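Protein DJ-1 homolog D (Arabidopsis thaliana, PDB 4OGG) belongs to the DJ-1/PfpI family and joins two related alpha/beta domains of that family in tandem within a single chain. Local coordinates at residues 32-43 and 66-75; 351-361 and 368-379. All blocks are in the same frame, centred on the assembly; numbering follows the deposited sequence.

Contact 1 of 2, residues 32-43 and 66-75; sequences VHTVCPGKKAGD and FTLNATFDEV
N69 lies against the outer edge of V32-V35, the strand that ends the six-stranded sheet of the first DJ-1/PfpI domain, and its side-chain amide takes the place of a neighbouring strand's peptide. Its OD1 accepts from T34 N at 2.7 Å, while ND2 gives a nearly straight bond to V32 O in the carbonyl plane. This two-point grip fixes the amide's rotation, with CG held between the N69 backbone N and carbonyl carbon (chi1 68°). The adjacent N69 N donates to T34 OG1 at 3.0 Å, so one asparagine meets V32 O, T34 N and T34 OG1, while T34 O receives a weak bond from A70 N. Packing is tightest just beyond: V35 CG1 meets A70 CB at 3.4 Å, closer than usual for two methyl groups, and also touches V75 CG2, while CG2 of the same valine reaches F72 CD2. The F72 ring takes P37 CB over one face, a CH-pi contact 4° off the ring normal, and helix 98-110 packs against this ring as well. L68 CD1 fills the angle between C36 CB and K39 CB.

The solvent side is looser and mostly polar. Two type II turns, C36-K39 and K40-D43, carry the chain past T71, whose OG1 accepts from A41 N. G42 N bonds to L68 O from above its carbonyl plane, and L68 N answers by donating to D43 O at 2.8 Å. Where the turns meet the tight part, a water bridges the segments, accepting from C36 N and F72 N, 2.9 Å from each nitrogen.

Contact 2 of 2, residues 351-361 and 368-379; sequences IDRCFTDGNLV and GHPEFVSQLMAL
The side-chain amide of Q375 faces the strand with its like atoms together: OE1 lies only 2.9 Å from C354 O, two acceptors, and NE2 lies 3.3 Å from T356 N, two donors. As modelled, NE2 makes a weak, strongly bent bond to T356 OG1. The assignment of OE1 and NE2 is therefore doubtful, and the amide turned over would set a donor against C354 O. The carbon chain of Q375, extended beyond CG, slides past T356 in the opposite direction, and a water ties T356 OG1 to Q375 O.

One turn earlier in the helix, the carboxylate of E371 bonds to the backbone rather than to a charged group. C354 N donates to OE2 at 3.0 Å, meeting it from above the carboxylate plane, and a water links D352 O with E371 N in the first turn. G368, at the N-cap, has no side chain to hold the loop away, and D352 O comes to 3.3 Å from its CA. Into this corner goes C354, its SG anti to the carbonyl carbon (chi1 -74°); the sulfur sits 3.3 Å from G368 O and at the edge of the F372 ring.

At the other end, V361 CG2 presses on L379 CD1 at 3.5 Å, a tight pair, and L379 CD2 meets G358 O on the type II' turn D357-L360. V361 CG1 lies over Q375 CB and near F372 CD1.

Strand 355-357 and the helix run in the same general direction, 28° apart. A hairpin at the edge of the central sheet, followed by a helix that packs back against it, is typical of the DJ-1/PfpI alpha/beta sandwich, here in the second domain.

From the N terminus, the chain passes helix 15-27 and strand 30-35, then makes a 22-residue excursion containing strands 44-51 and 59-62 before contact 1 brings it back to the sheet edge. Contact 2 comes much later, in the second domain, and closes only a short connection between hairpin and helix. The two are in series, neither nested nor crossed, with centres about 27 Å and nearest atoms about 8 Å apart. Helix 15-27 lies next to both: V32, T34 and F66 of contact 1 pack on M19, F22 and Q26, while P370 and V373 of contact 2 rest on Q23, Q26 and A27, joining the two domains.

Contact 1 of 2, residues 32-43 and 66-75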
loop_
_atom_site.group_PDB
_atom_site.type_symbol
_atom_site.label_atom_id
_atom_site.label_comp_id
_atom_site.label_asym_id
_atom_site.label_seq_id
_atom_site.Cartn_x
_atom_site.Cartn_y
_atom_site.Cartn_z
ATOM N N VAL C 32 -10.724 26.484 17.511
ATOM C CA VAL C 32 -10.695 25.050 17.769
ATOM C C VAL C 32 -9.327 24.534 18.202
ATOM O O VAL C 32 -8.313 24.804 17.557
ATOM C CB VAL C 32 -11.127 24.247 16.517
ATOM C CG1 VAL C 32 -11.207 22.755 16.854
ATOM C CG2 VAL C 32 -12.468 24.753 16.011
ATOM N N HIS C 33 -9.319 23.780 19.294
ATOM C CA HIS C 33 -8.097 23.188 19.824
ATOM C C HIS C 33 -8.187 21.673 19.702
ATOM O O HIS C 33 -9.248 21.085 19.913
ATOM C CB HIS C 33 -7.908 23.578 21.291
ATOM C CG HIS C 33 -7.505 25.005 21.486
ATOM N ND1 HIS C 33 -7.372 25.577 22.732
ATOM C CD2 HIS C 33 -7.189 25.972 20.592
ATOM C CE1 HIS C 33 -6.991 26.835 22.598
ATOM N NE2 HIS C 33 -6.872 27.100 21.310
ATOM N N THR C 34 -7.070 21.043 19.360
ATOM C CA THR C 34 -7.030 19.592 19.204
ATOM C C THR C 34 -6.005 19.001 20.158
ATOM O O THR C 34 -4.873 19.469 20.223
ATOM C CB THR C 34 -6.648 19.209 17.773
ATOM O OG1 THR C 34 -5.411 19.846 17.427
ATOM C CG2 THR C 34 -7.733 19.647 16.797
ATOM N N VAL C 35 -6.406 17.959 20.876
ATOM C CA VAL C 35 -5.536 17.310 21.848
ATOM C C VAL C 35 -5.608 15.787 21.784
ATOM O O VAL C 35 -6.604 15.214 21.344
ATOM C CB VAL C 35 -5.901 17.749 23.288
ATOM C CG1 VAL C 35 -5.737 19.257 23.435
ATOM C CG2 VAL C 35 -7.338 17.340 23.614
ATOM N N CYS C 36 -4.538 15.139 22.233
ATOM C CA CYS C 36 -4.474 13.685 22.272
ATOM C C CYS C 36 -3.721 13.329 23.542
ATOM O O CYS C 36 -2.642 13.867 23.791
ATOM C CB CYS C 36 -3.722 13.135 21.061
ATOM S SG CYS C 36 -3.479 11.329 21.123
ATOM N N PRO C 37 -4.279 12.430 24.370
ATOM C CA PRO C 37 -3.571 12.071 25.605
ATOM C C PRO C 37 -2.138 11.626 25.343
ATOM O O PRO C 37 -1.866 10.904 24.385
ATOM C CB PRO C 37 -4.437 10.954 26.194
ATOM C CG PRO C 37 -5.099 10.347 24.973
ATOM C CD PRO C 37 -5.463 11.577 24.172
ATOM N N GLY C 38 -1.218 12.079 26.188
ATOM C CA GLY C 38 0.176 11.704 26.033
ATOM C C GLY C 38 0.936 12.464 24.962
ATOM O O GLY C 38 2.115 12.199 24.735
ATOM N N LYS C 39 0.274 13.407 24.297
ATOM C CA LYS C 39 0.924 14.187 23.251
ATOM C C LYS C 39 0.787 15.678 23.509
ATOM O O LYS C 39 -0.115 16.111 24.224
ATOM C CB LYS C 39 0.342 13.835 21.877
ATOM C CG LYS C 39 0.549 12.377 21.500
ATOM C CD LYS C 39 0.267 12.097 20.031
ATOM C CE LYS C 39 0.594 10.644 19.707
ATOM N NZ LYS C 39 0.521 10.340 18.249
ATOM N N LYS C 40 1.689 16.455 22.919
ATOM C CA LYS C 40 1.686 17.901 23.096
ATOM C C LYS C 40 1.428 18.617 21.780
ATOM O O LYS C 40 1.496 18.011 20.709
ATOM C CB LYS C 40 3.034 18.361 23.657
ATOM C CG LYS C 40 3.514 17.578 24.868
ATOM C CD LYS C 40 4.826 18.140 25.405
ATOM C CE LYS C 40 5.913 18.141 24.339
ATOM N NZ LYS C 40 7.213 18.646 24.876
ATOM N N ALA C 41 1.135 19.911 21.865
ATOM C CA ALA C 41 0.887 20.707 20.674
ATOM C C ALA C 41 2.094 20.568 19.758
ATOM O O ALA C 41 3.240 20.629 20.210
ATOM C CB ALA C 41 0.678 22.170 21.048
ATOM N N GLY C 42 1.832 20.380 18.471
ATOM C CA GLY C 42 2.911 20.219 17.520
ATOM C C GLY C 42 3.114 18.759 17.158
ATOM O O GLY C 42 3.650 18.457 16.092
ATOM N N ASP C 43 2.703 17.853 18.043
ATOM C CA ASP C 43 2.837 16.421 17.780
ATOM C C ASP C 43 1.806 16.000 16.743
ATOM O O ASP C 43 0.808 16.688 16.537
ATOM C CB ASP C 43 2.621 15.595 19.051
ATOM C CG ASP C 43 3.789 15.677 20.012
ATOM O OD1 ASP C 43 4.892 16.081 19.589
ATOM O OD2 ASP C 43 3.602 15.313 21.189
ATOM N N PHE C 66 -2.195 14.017 11.199
ATOM C CA PHE C 66 -2.841 15.203 11.752
ATOM C C PHE C 66 -1.993 15.857 12.838
ATOM O O PHE C 66 -1.623 15.209 13.815
ATOM C CB PHE C 66 -4.207 14.841 12.344
ATOM C CG PHE C 66 -5.028 16.037 12.719
ATOM C CD1 PHE C 66 -5.821 16.675 11.773
ATOM C CD2 PHE C 66 -4.965 16.564 14.002
ATOM C CE1 PHE C 66 -6.542 17.825 12.099
ATOM C CE2 PHE C 66 -5.680 17.715 14.339
ATOM C CZ PHE C 66 -6.469 18.345 13.383
ATOM N N THR C 67 -1.713 17.147 12.674
ATOM C CA THR C 67 -0.903 17.881 13.641
ATOM C C THR C 67 -1.762 18.558 14.706
ATOM O O THR C 67 -2.624 19.378 14.394
ATOM C CB THR C 67 -0.041 18.953 12.943
ATOM O OG1 THR C 67 0.742 18.343 11.906
ATOM C CG2 THR C 67 0.892 19.615 13.948
ATOM N N LEU C 68 -1.517 18.203 15.962
ATOM C CA LEU C 68 -2.252 18.758 17.094
ATOM C C LEU C 68 -1.797 20.189 17.360
ATOM O O LEU C 68 -0.637 20.521 17.121
ATOM C CB LEU C 68 -1.995 17.909 18.339
ATOM C CG LEU C 68 -2.293 16.413 18.182
ATOM C CD1 LEU C 68 -1.730 15.650 19.372
ATOM C CD2 LEU C 68 -3.803 16.196 18.052
ATOM N N ASN C 69 -2.705 21.033 17.849
ATOM C CA ASN C 69 -2.354 22.417 18.147
ATOM C C ASN C 69 -2.491 22.752 19.628
ATOM O O ASN C 69 -2.329 23.906 20.029
ATOM C CB ASN C 69 -3.189 23.397 17.303
ATOM C CG ASN C 69 -4.661 23.414 17.683
ATOM O OD1 ASN C 69 -5.087 22.762 18.634
ATOM N ND2 ASN C 69 -5.444 24.181 16.936
ATOM N N ALA C 70 -2.777 21.739 20.440
ATOM C CA ALA C 70 -2.924 21.933 21.878
ATOM C C ALA C 70 -2.376 20.745 22.665
ATOM O O ALA C 70 -2.190 19.652 22.122
ATOM C CB ALA C 70 -4.381 22.169 22.230
ATOM N N THR C 71 -2.130 20.967 23.951
ATOM C CA THR C 71 -1.578 19.938 24.823
ATOM C C THR C 71 -2.618 19.405 25.807
ATOM O O THR C 71 -3.078 20.120 26.698
ATOM C CB THR C 71 -0.364 20.494 25.600
ATOM O OG1 THR C 71 0.579 21.048 24.669
ATOM C CG2 THR C 71 0.312 19.391 26.411
ATOM N N PHE C 72 -2.969 18.133 25.638
ATOM C CA PHE C 72 -3.958 17.458 26.470
ATOM C C PHE C 72 -3.784 17.695 27.972
ATOM O O PHE C 72 -4.734 18.063 28.666
ATOM C CB PHE C 72 -3.917 15.950 26.183
ATOM C CG PHE C 72 -5.004 15.173 26.862
ATOM C CD1 PHE C 72 -4.903 14.827 28.207
ATOM C CD2 PHE C 72 -6.151 14.811 26.165
ATOM C CE1 PHE C 72 -5.930 14.135 28.847
ATOM C CE2 PHE C 72 -7.184 14.119 26.793
ATOM C CZ PHE C 72 -7.074 13.781 28.138
ATOM N N ASP C 73 -2.568 17.479 28.458
ATOM C CA ASP C 73 -2.239 17.631 29.871
ATOM C C ASP C 73 -2.411 19.055 30.406
ATOM O O ASP C 73 -2.463 19.267 31.620
ATOM C CB ASP C 73 -0.798 17.151 30.098
ATOM C CG ASP C 73 -0.384 17.181 31.557
ATOM O OD1 ASP C 73 -0.274 18.287 32.128
ATOM O OD2 ASP C 73 -0.161 16.095 32.135
ATOM N N GLU C 74 -2.514 20.024 29.504
ATOM C CA GLU C 74 -2.660 21.423 29.893
ATOM C C GLU C 74 -4.047 21.996 29.609
ATOM O O GLU C 74 -4.251 23.208 29.681
ATOM C CB GLU C 74 -1.604 22.264 29.175
ATOM C CG GLU C 74 -0.188 22.025 29.671
ATOM C CD GLU C 74 0.862 22.570 28.723
ATOM O OE1 GLU C 74 0.644 23.656 28.147
ATOM O OE2 GLU C 74 1.911 21.914 28.563
ATOM N N VAL C 75 -4.996 21.119 29.301
ATOM C CA VAL C 75 -6.362 21.533 28.994
ATOM C C VAL C 75 -7.139 22.098 30.181
ATOM O O VAL C 75 -7.158 21.515 31.265
ATOM C CB VAL C 75 -7.179 20.351 28.411
ATOM C CG1 VAL C 75 -8.649 20.734 28.296
ATOM C CG2 VAL C 75 -6.629 19.965 27.050
HETATM O O HOH W 1 -4.712 20.964 15.045
HETATM O O HOH W 2 -2.392 16.959 23.036
HETATM O O HOH W 3 -0.407 16.130 27.027
#

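Contact 2 of 2, residues 351-361 and 368-379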
loop_
_atom_site.group_PDB
_atom_site.type_symbol
_atom_site.label_atom_id
_atom_site.label_comp_id
_atom_site.label_asym_id
_atom_site.label_seq_id
_atom_site.Cartn_x
_atom_site.Cartn_y
_atom_site.Cartn_z
ATOM N N ILE C 351 1.033 29.111 4.587
ATOM C CA ILE C 351 0.372 28.239 3.626
ATOM C C ILE C 351 -1.146 28.153 3.793
ATOM O O ILE C 351 -1.850 27.764 2.862
ATOM C CB ILE C 351 0.963 26.808 3.692
ATOM C CG1 ILE C 351 0.477 25.988 2.497
ATOM C CG2 ILE C 351 0.575 26.136 4.996
ATOM C CD1 ILE C 351 1.011 26.487 1.173
ATOM N N ASP C 352 -1.650 28.526 4.966
ATOM C CA ASP C 352 -3.084 28.464 5.223
ATOM C C ASP C 352 -3.797 29.787 4.946
ATOM O O ASP C 352 -4.981 29.943 5.253
ATOM C CB ASP C 352 -3.340 28.024 6.669
ATOM C CG ASP C 352 -2.833 29.029 7.683
ATOM O OD1 ASP C 352 -1.705 29.536 7.511
ATOM O OD2 ASP C 352 -3.558 29.301 8.662
ATOM N N ARG C 353 -3.075 30.734 4.356
ATOM C CA ARG C 353 -3.641 32.036 4.029
ATOM C C ARG C 353 -4.369 31.984 2.685
ATOM O O ARG C 353 -3.922 31.319 1.748
ATOM C CB ARG C 353 -2.529 33.091 3.980
ATOM C CG ARG C 353 -2.994 34.479 3.561
ATOM C CD ARG C 353 -1.812 35.399 3.265
ATOM N NE ARG C 353 -1.067 35.786 4.459
ATOM C CZ ARG C 353 -1.569 36.524 5.443
ATOM N NH1 ARG C 353 -2.821 36.956 5.377
ATOM N NH2 ARG C 353 -0.817 36.836 6.491
ATOM N N CYS C 354 -5.505 32.671 2.603
ATOM C CA CYS C 354 -6.279 32.731 1.368
ATOM C C CYS C 354 -6.496 34.187 0.986
ATOM O O CYS C 354 -6.387 35.081 1.827
ATOM C CB CYS C 354 -7.629 32.028 1.524
ATOM S SG CYS C 354 -7.504 30.227 1.546
ATOM N N PHE C 355 -6.805 34.420 -0.283
ATOM C CA PHE C 355 -7.008 35.775 -0.774
ATOM C C PHE C 355 -8.315 35.930 -1.532
ATOM O O PHE C 355 -8.822 34.984 -2.139
ATOM C CB PHE C 355 -5.851 36.165 -1.697
ATOM C CG PHE C 355 -4.498 36.101 -1.046
ATOM C CD1 PHE C 355 -4.049 37.139 -0.236
ATOM C CD2 PHE C 355 -3.664 35.008 -1.258
ATOM C CE1 PHE C 355 -2.787 37.091 0.352
ATOM C CE2 PHE C 355 -2.401 34.948 -0.675
ATOM C CZ PHE C 355 -1.960 35.993 0.131
ATOM N N THR C 356 -8.855 37.141 -1.494
ATOM C CA THR C 356 -10.087 37.455 -2.199
ATOM C C THR C 356 -9.815 38.609 -3.156
ATOM O O THR C 356 -9.313 39.658 -2.753
ATOM C CB THR C 356 -11.215 37.871 -1.225
ATOM O OG1 THR C 356 -11.610 36.743 -0.432
ATOM C CG2 THR C 356 -12.424 38.392 -1.999
ATOM N N ASP C 357 -10.132 38.395 -4.428
ATOM C CA ASP C 357 -9.950 39.409 -5.459
ATOM C C ASP C 357 -11.271 39.500 -6.196
ATOM O O ASP C 357 -11.544 38.714 -7.105
ATOM C CB ASP C 357 -8.831 39.012 -6.428
ATOM C CG ASP C 357 -8.690 39.986 -7.589
ATOM O OD1 ASP C 357 -8.638 41.209 -7.338
ATOM O OD2 ASP C 357 -8.627 39.530 -8.752
ATOM N N GLY C 358 -12.100 40.457 -5.793
ATOM C CA GLY C 358 -13.395 40.600 -6.425
ATOM C C GLY C 358 -14.211 39.354 -6.151
ATOM O O GLY C 358 -14.448 39.007 -4.995
ATOM N N ASN C 359 -14.621 38.665 -7.211
ATOM C CA ASN C 359 -15.422 37.452 -7.086
ATOM C C ASN C 359 -14.555 36.203 -6.974
ATOM O O ASN C 359 -15.074 35.092 -6.882
ATOM C CB ASN C 359 -16.331 37.302 -8.305
ATOM C CG ASN C 359 -15.561 36.921 -9.561
ATOM O OD1 ASN C 359 -14.560 37.549 -9.904
ATOM N ND2 ASN C 359 -16.029 35.889 -10.254
ATOM N N LEU C 360 -13.241 36.386 -6.972
ATOM C CA LEU C 360 -12.325 35.251 -6.917
ATOM C C LEU C 360 -11.637 35.016 -5.575
ATOM O O LEU C 360 -10.938 35.885 -5.060
ATOM C CB LEU C 360 -11.262 35.410 -8.007
ATOM C CG LEU C 360 -10.248 34.275 -8.172
ATOM C CD1 LEU C 360 -10.963 33.008 -8.628
ATOM C CD2 LEU C 360 -9.195 34.685 -9.185
ATOM N N VAL C 361 -11.840 33.823 -5.019
ATOM C CA VAL C 361 -11.218 33.441 -3.755
ATOM C C VAL C 361 -10.251 32.300 -4.052
ATOM O O VAL C 361 -10.638 31.291 -4.645
ATOM C CB VAL C 361 -12.255 32.934 -2.720
ATOM C CG1 VAL C 361 -11.533 32.410 -1.481
ATOM C CG2 VAL C 361 -13.213 34.058 -2.338
ATOM N N GLY C 368 -5.350 25.719 4.340
ATOM C CA GLY C 368 -6.066 26.981 4.235
ATOM C C GLY C 368 -7.582 26.933 4.111
ATOM O O GLY C 368 -8.207 27.954 3.817
ATOM N N HIS C 369 -8.188 25.776 4.351
ATOM C CA HIS C 369 -9.640 25.656 4.237
ATOM C C HIS C 369 -10.465 26.611 5.105
ATOM O O HIS C 369 -11.513 27.090 4.671
ATOM C CB HIS C 369 -10.067 24.208 4.494
ATOM C CG HIS C 369 -9.759 23.288 3.353
ATOM N ND1 HIS C 369 -9.577 21.934 3.516
ATOM C CD2 HIS C 369 -9.596 23.534 2.031
ATOM C CE1 HIS C 369 -9.314 21.382 2.344
ATOM N NE2 HIS C 369 -9.319 22.332 1.426
ATOM N N PRO C 370 -10.012 26.902 6.339
ATOM C CA PRO C 370 -10.801 27.819 7.168
ATOM C C PRO C 370 -11.006 29.168 6.484
ATOM O O PRO C 370 -12.133 29.649 6.380
ATOM C CB PRO C 370 -9.973 27.924 8.444
ATOM C CG PRO C 370 -9.377 26.546 8.546
ATOM C CD PRO C 370 -8.924 26.294 7.125
ATOM N N GLU C 371 -9.920 29.773 6.009
ATOM C CA GLU C 371 -10.026 31.063 5.335
ATOM C C GLU C 371 -10.686 30.901 3.973
ATOM O O GLU C 371 -11.405 31.790 3.516
ATOM C CB GLU C 371 -8.647 31.710 5.183
ATOM C CG GLU C 371 -8.004 32.091 6.513
ATOM C CD GLU C 371 -6.850 33.066 6.358
ATOM O OE1 GLU C 371 -6.188 33.367 7.375
ATOM O OE2 GLU C 371 -6.609 33.542 5.226
ATOM N N PHE C 372 -10.448 29.761 3.333
ATOM C CA PHE C 372 -11.033 29.472 2.025
ATOM C C PHE C 372 -12.558 29.528 2.134
ATOM O O PHE C 372 -13.223 30.262 1.401
ATOM C CB PHE C 372 -10.597 28.077 1.557
ATOM C CG PHE C 372 -11.003 27.741 0.142
ATOM C CD1 PHE C 372 -10.489 28.458 -0.937
ATOM C CD2 PHE C 372 -11.858 26.671 -0.113
ATOM C CE1 PHE C 372 -10.817 28.114 -2.246
ATOM C CE2 PHE C 372 -12.195 26.316 -1.418
ATOM C CZ PHE C 372 -11.672 27.039 -2.489
ATOM N N VAL C 373 -13.105 28.748 3.060
ATOM C CA VAL C 373 -14.547 28.706 3.263
ATOM C C VAL C 373 -15.064 30.033 3.817
ATOM O O VAL C 373 -16.104 30.530 3.387
ATOM C CB VAL C 373 -14.932 27.564 4.230
ATOM C CG1 VAL C 373 -16.430 27.584 4.496
ATOM C CG2 VAL C 373 -14.524 26.224 3.631
ATOM N N SER C 374 -14.325 30.608 4.760
ATOM C CA SER C 374 -14.715 31.876 5.375
ATOM C C SER C 374 -14.835 33.001 4.344
ATOM O O SER C 374 -15.811 33.755 4.342
ATOM C CB SER C 374 -13.697 32.275 6.450
ATOM O OG SER C 374 -14.064 33.490 7.082
ATOM N N GLN C 375 -13.845 33.114 3.467
ATOM C CA GLN C 375 -13.870 34.162 2.456
ATOM C C GLN C 375 -14.945 33.917 1.404
ATOM O O GLN C 375 -15.504 34.864 0.854
ATOM C CB GLN C 375 -12.486 34.313 1.818
ATOM C CG GLN C 375 -11.436 34.735 2.845
ATOM C CD GLN C 375 -10.073 35.032 2.251
ATOM O OE1 GLN C 375 -9.074 35.076 2.972
ATOM N NE2 GLN C 375 -10.023 35.253 0.942
ATOM N N LEU C 376 -15.245 32.652 1.122
ATOM C CA LEU C 376 -16.294 32.348 0.158
ATOM C C LEU C 376 -17.629 32.739 0.790
ATOM O O LEU C 376 -18.517 33.270 0.120
ATOM C CB LEU C 376 -16.295 30.859 -0.192
ATOM C CG LEU C 376 -17.485 30.369 -1.021
ATOM C CD1 LEU C 376 -17.617 31.188 -2.298
ATOM C CD2 LEU C 376 -17.295 28.893 -1.349
ATOM N N MET C 377 -17.761 32.476 2.088
ATOM C CA MET C 377 -18.977 32.818 2.820
ATOM C C MET C 377 -19.226 34.318 2.745
ATOM O O MET C 377 -20.354 34.758 2.524
ATOM C CB MET C 377 -18.849 32.397 4.286
ATOM C CG MET C 377 -18.924 30.895 4.511
ATOM S SD MET C 377 -18.520 30.436 6.210
ATOM C CE MET C 377 -19.942 31.126 7.097
ATOM N N ALA C 378 -18.166 35.100 2.935
ATOM C CA ALA C 378 -18.272 36.551 2.889
ATOM C C ALA C 378 -18.851 37.014 1.554
ATOM O O ALA C 378 -19.770 37.832 1.522
ATOM C CB ALA C 378 -16.904 37.182 3.113
ATOM N N LEU C 379 -18.314 36.488 0.456
ATOM C CA LEU C 379 -18.793 36.858 -0.875
ATOM C C LEU C 379 -20.238 36.439 -1.113
ATOM O O LEU C 379 -20.978 37.125 -1.817
ATOM C CB LEU C 379 -17.903 36.246 -1.963
ATOM C CG LEU C 379 -16.504 36.840 -2.131
ATOM C CD1 LEU C 379 -15.808 36.173 -3.306
ATOM C CD2 LEU C 379 -16.602 38.340 -2.364
HETATM O O HOH W 4 -7.025 29.140 6.793
HETATM O O HOH W 5 -14.147 37.225 0.759
#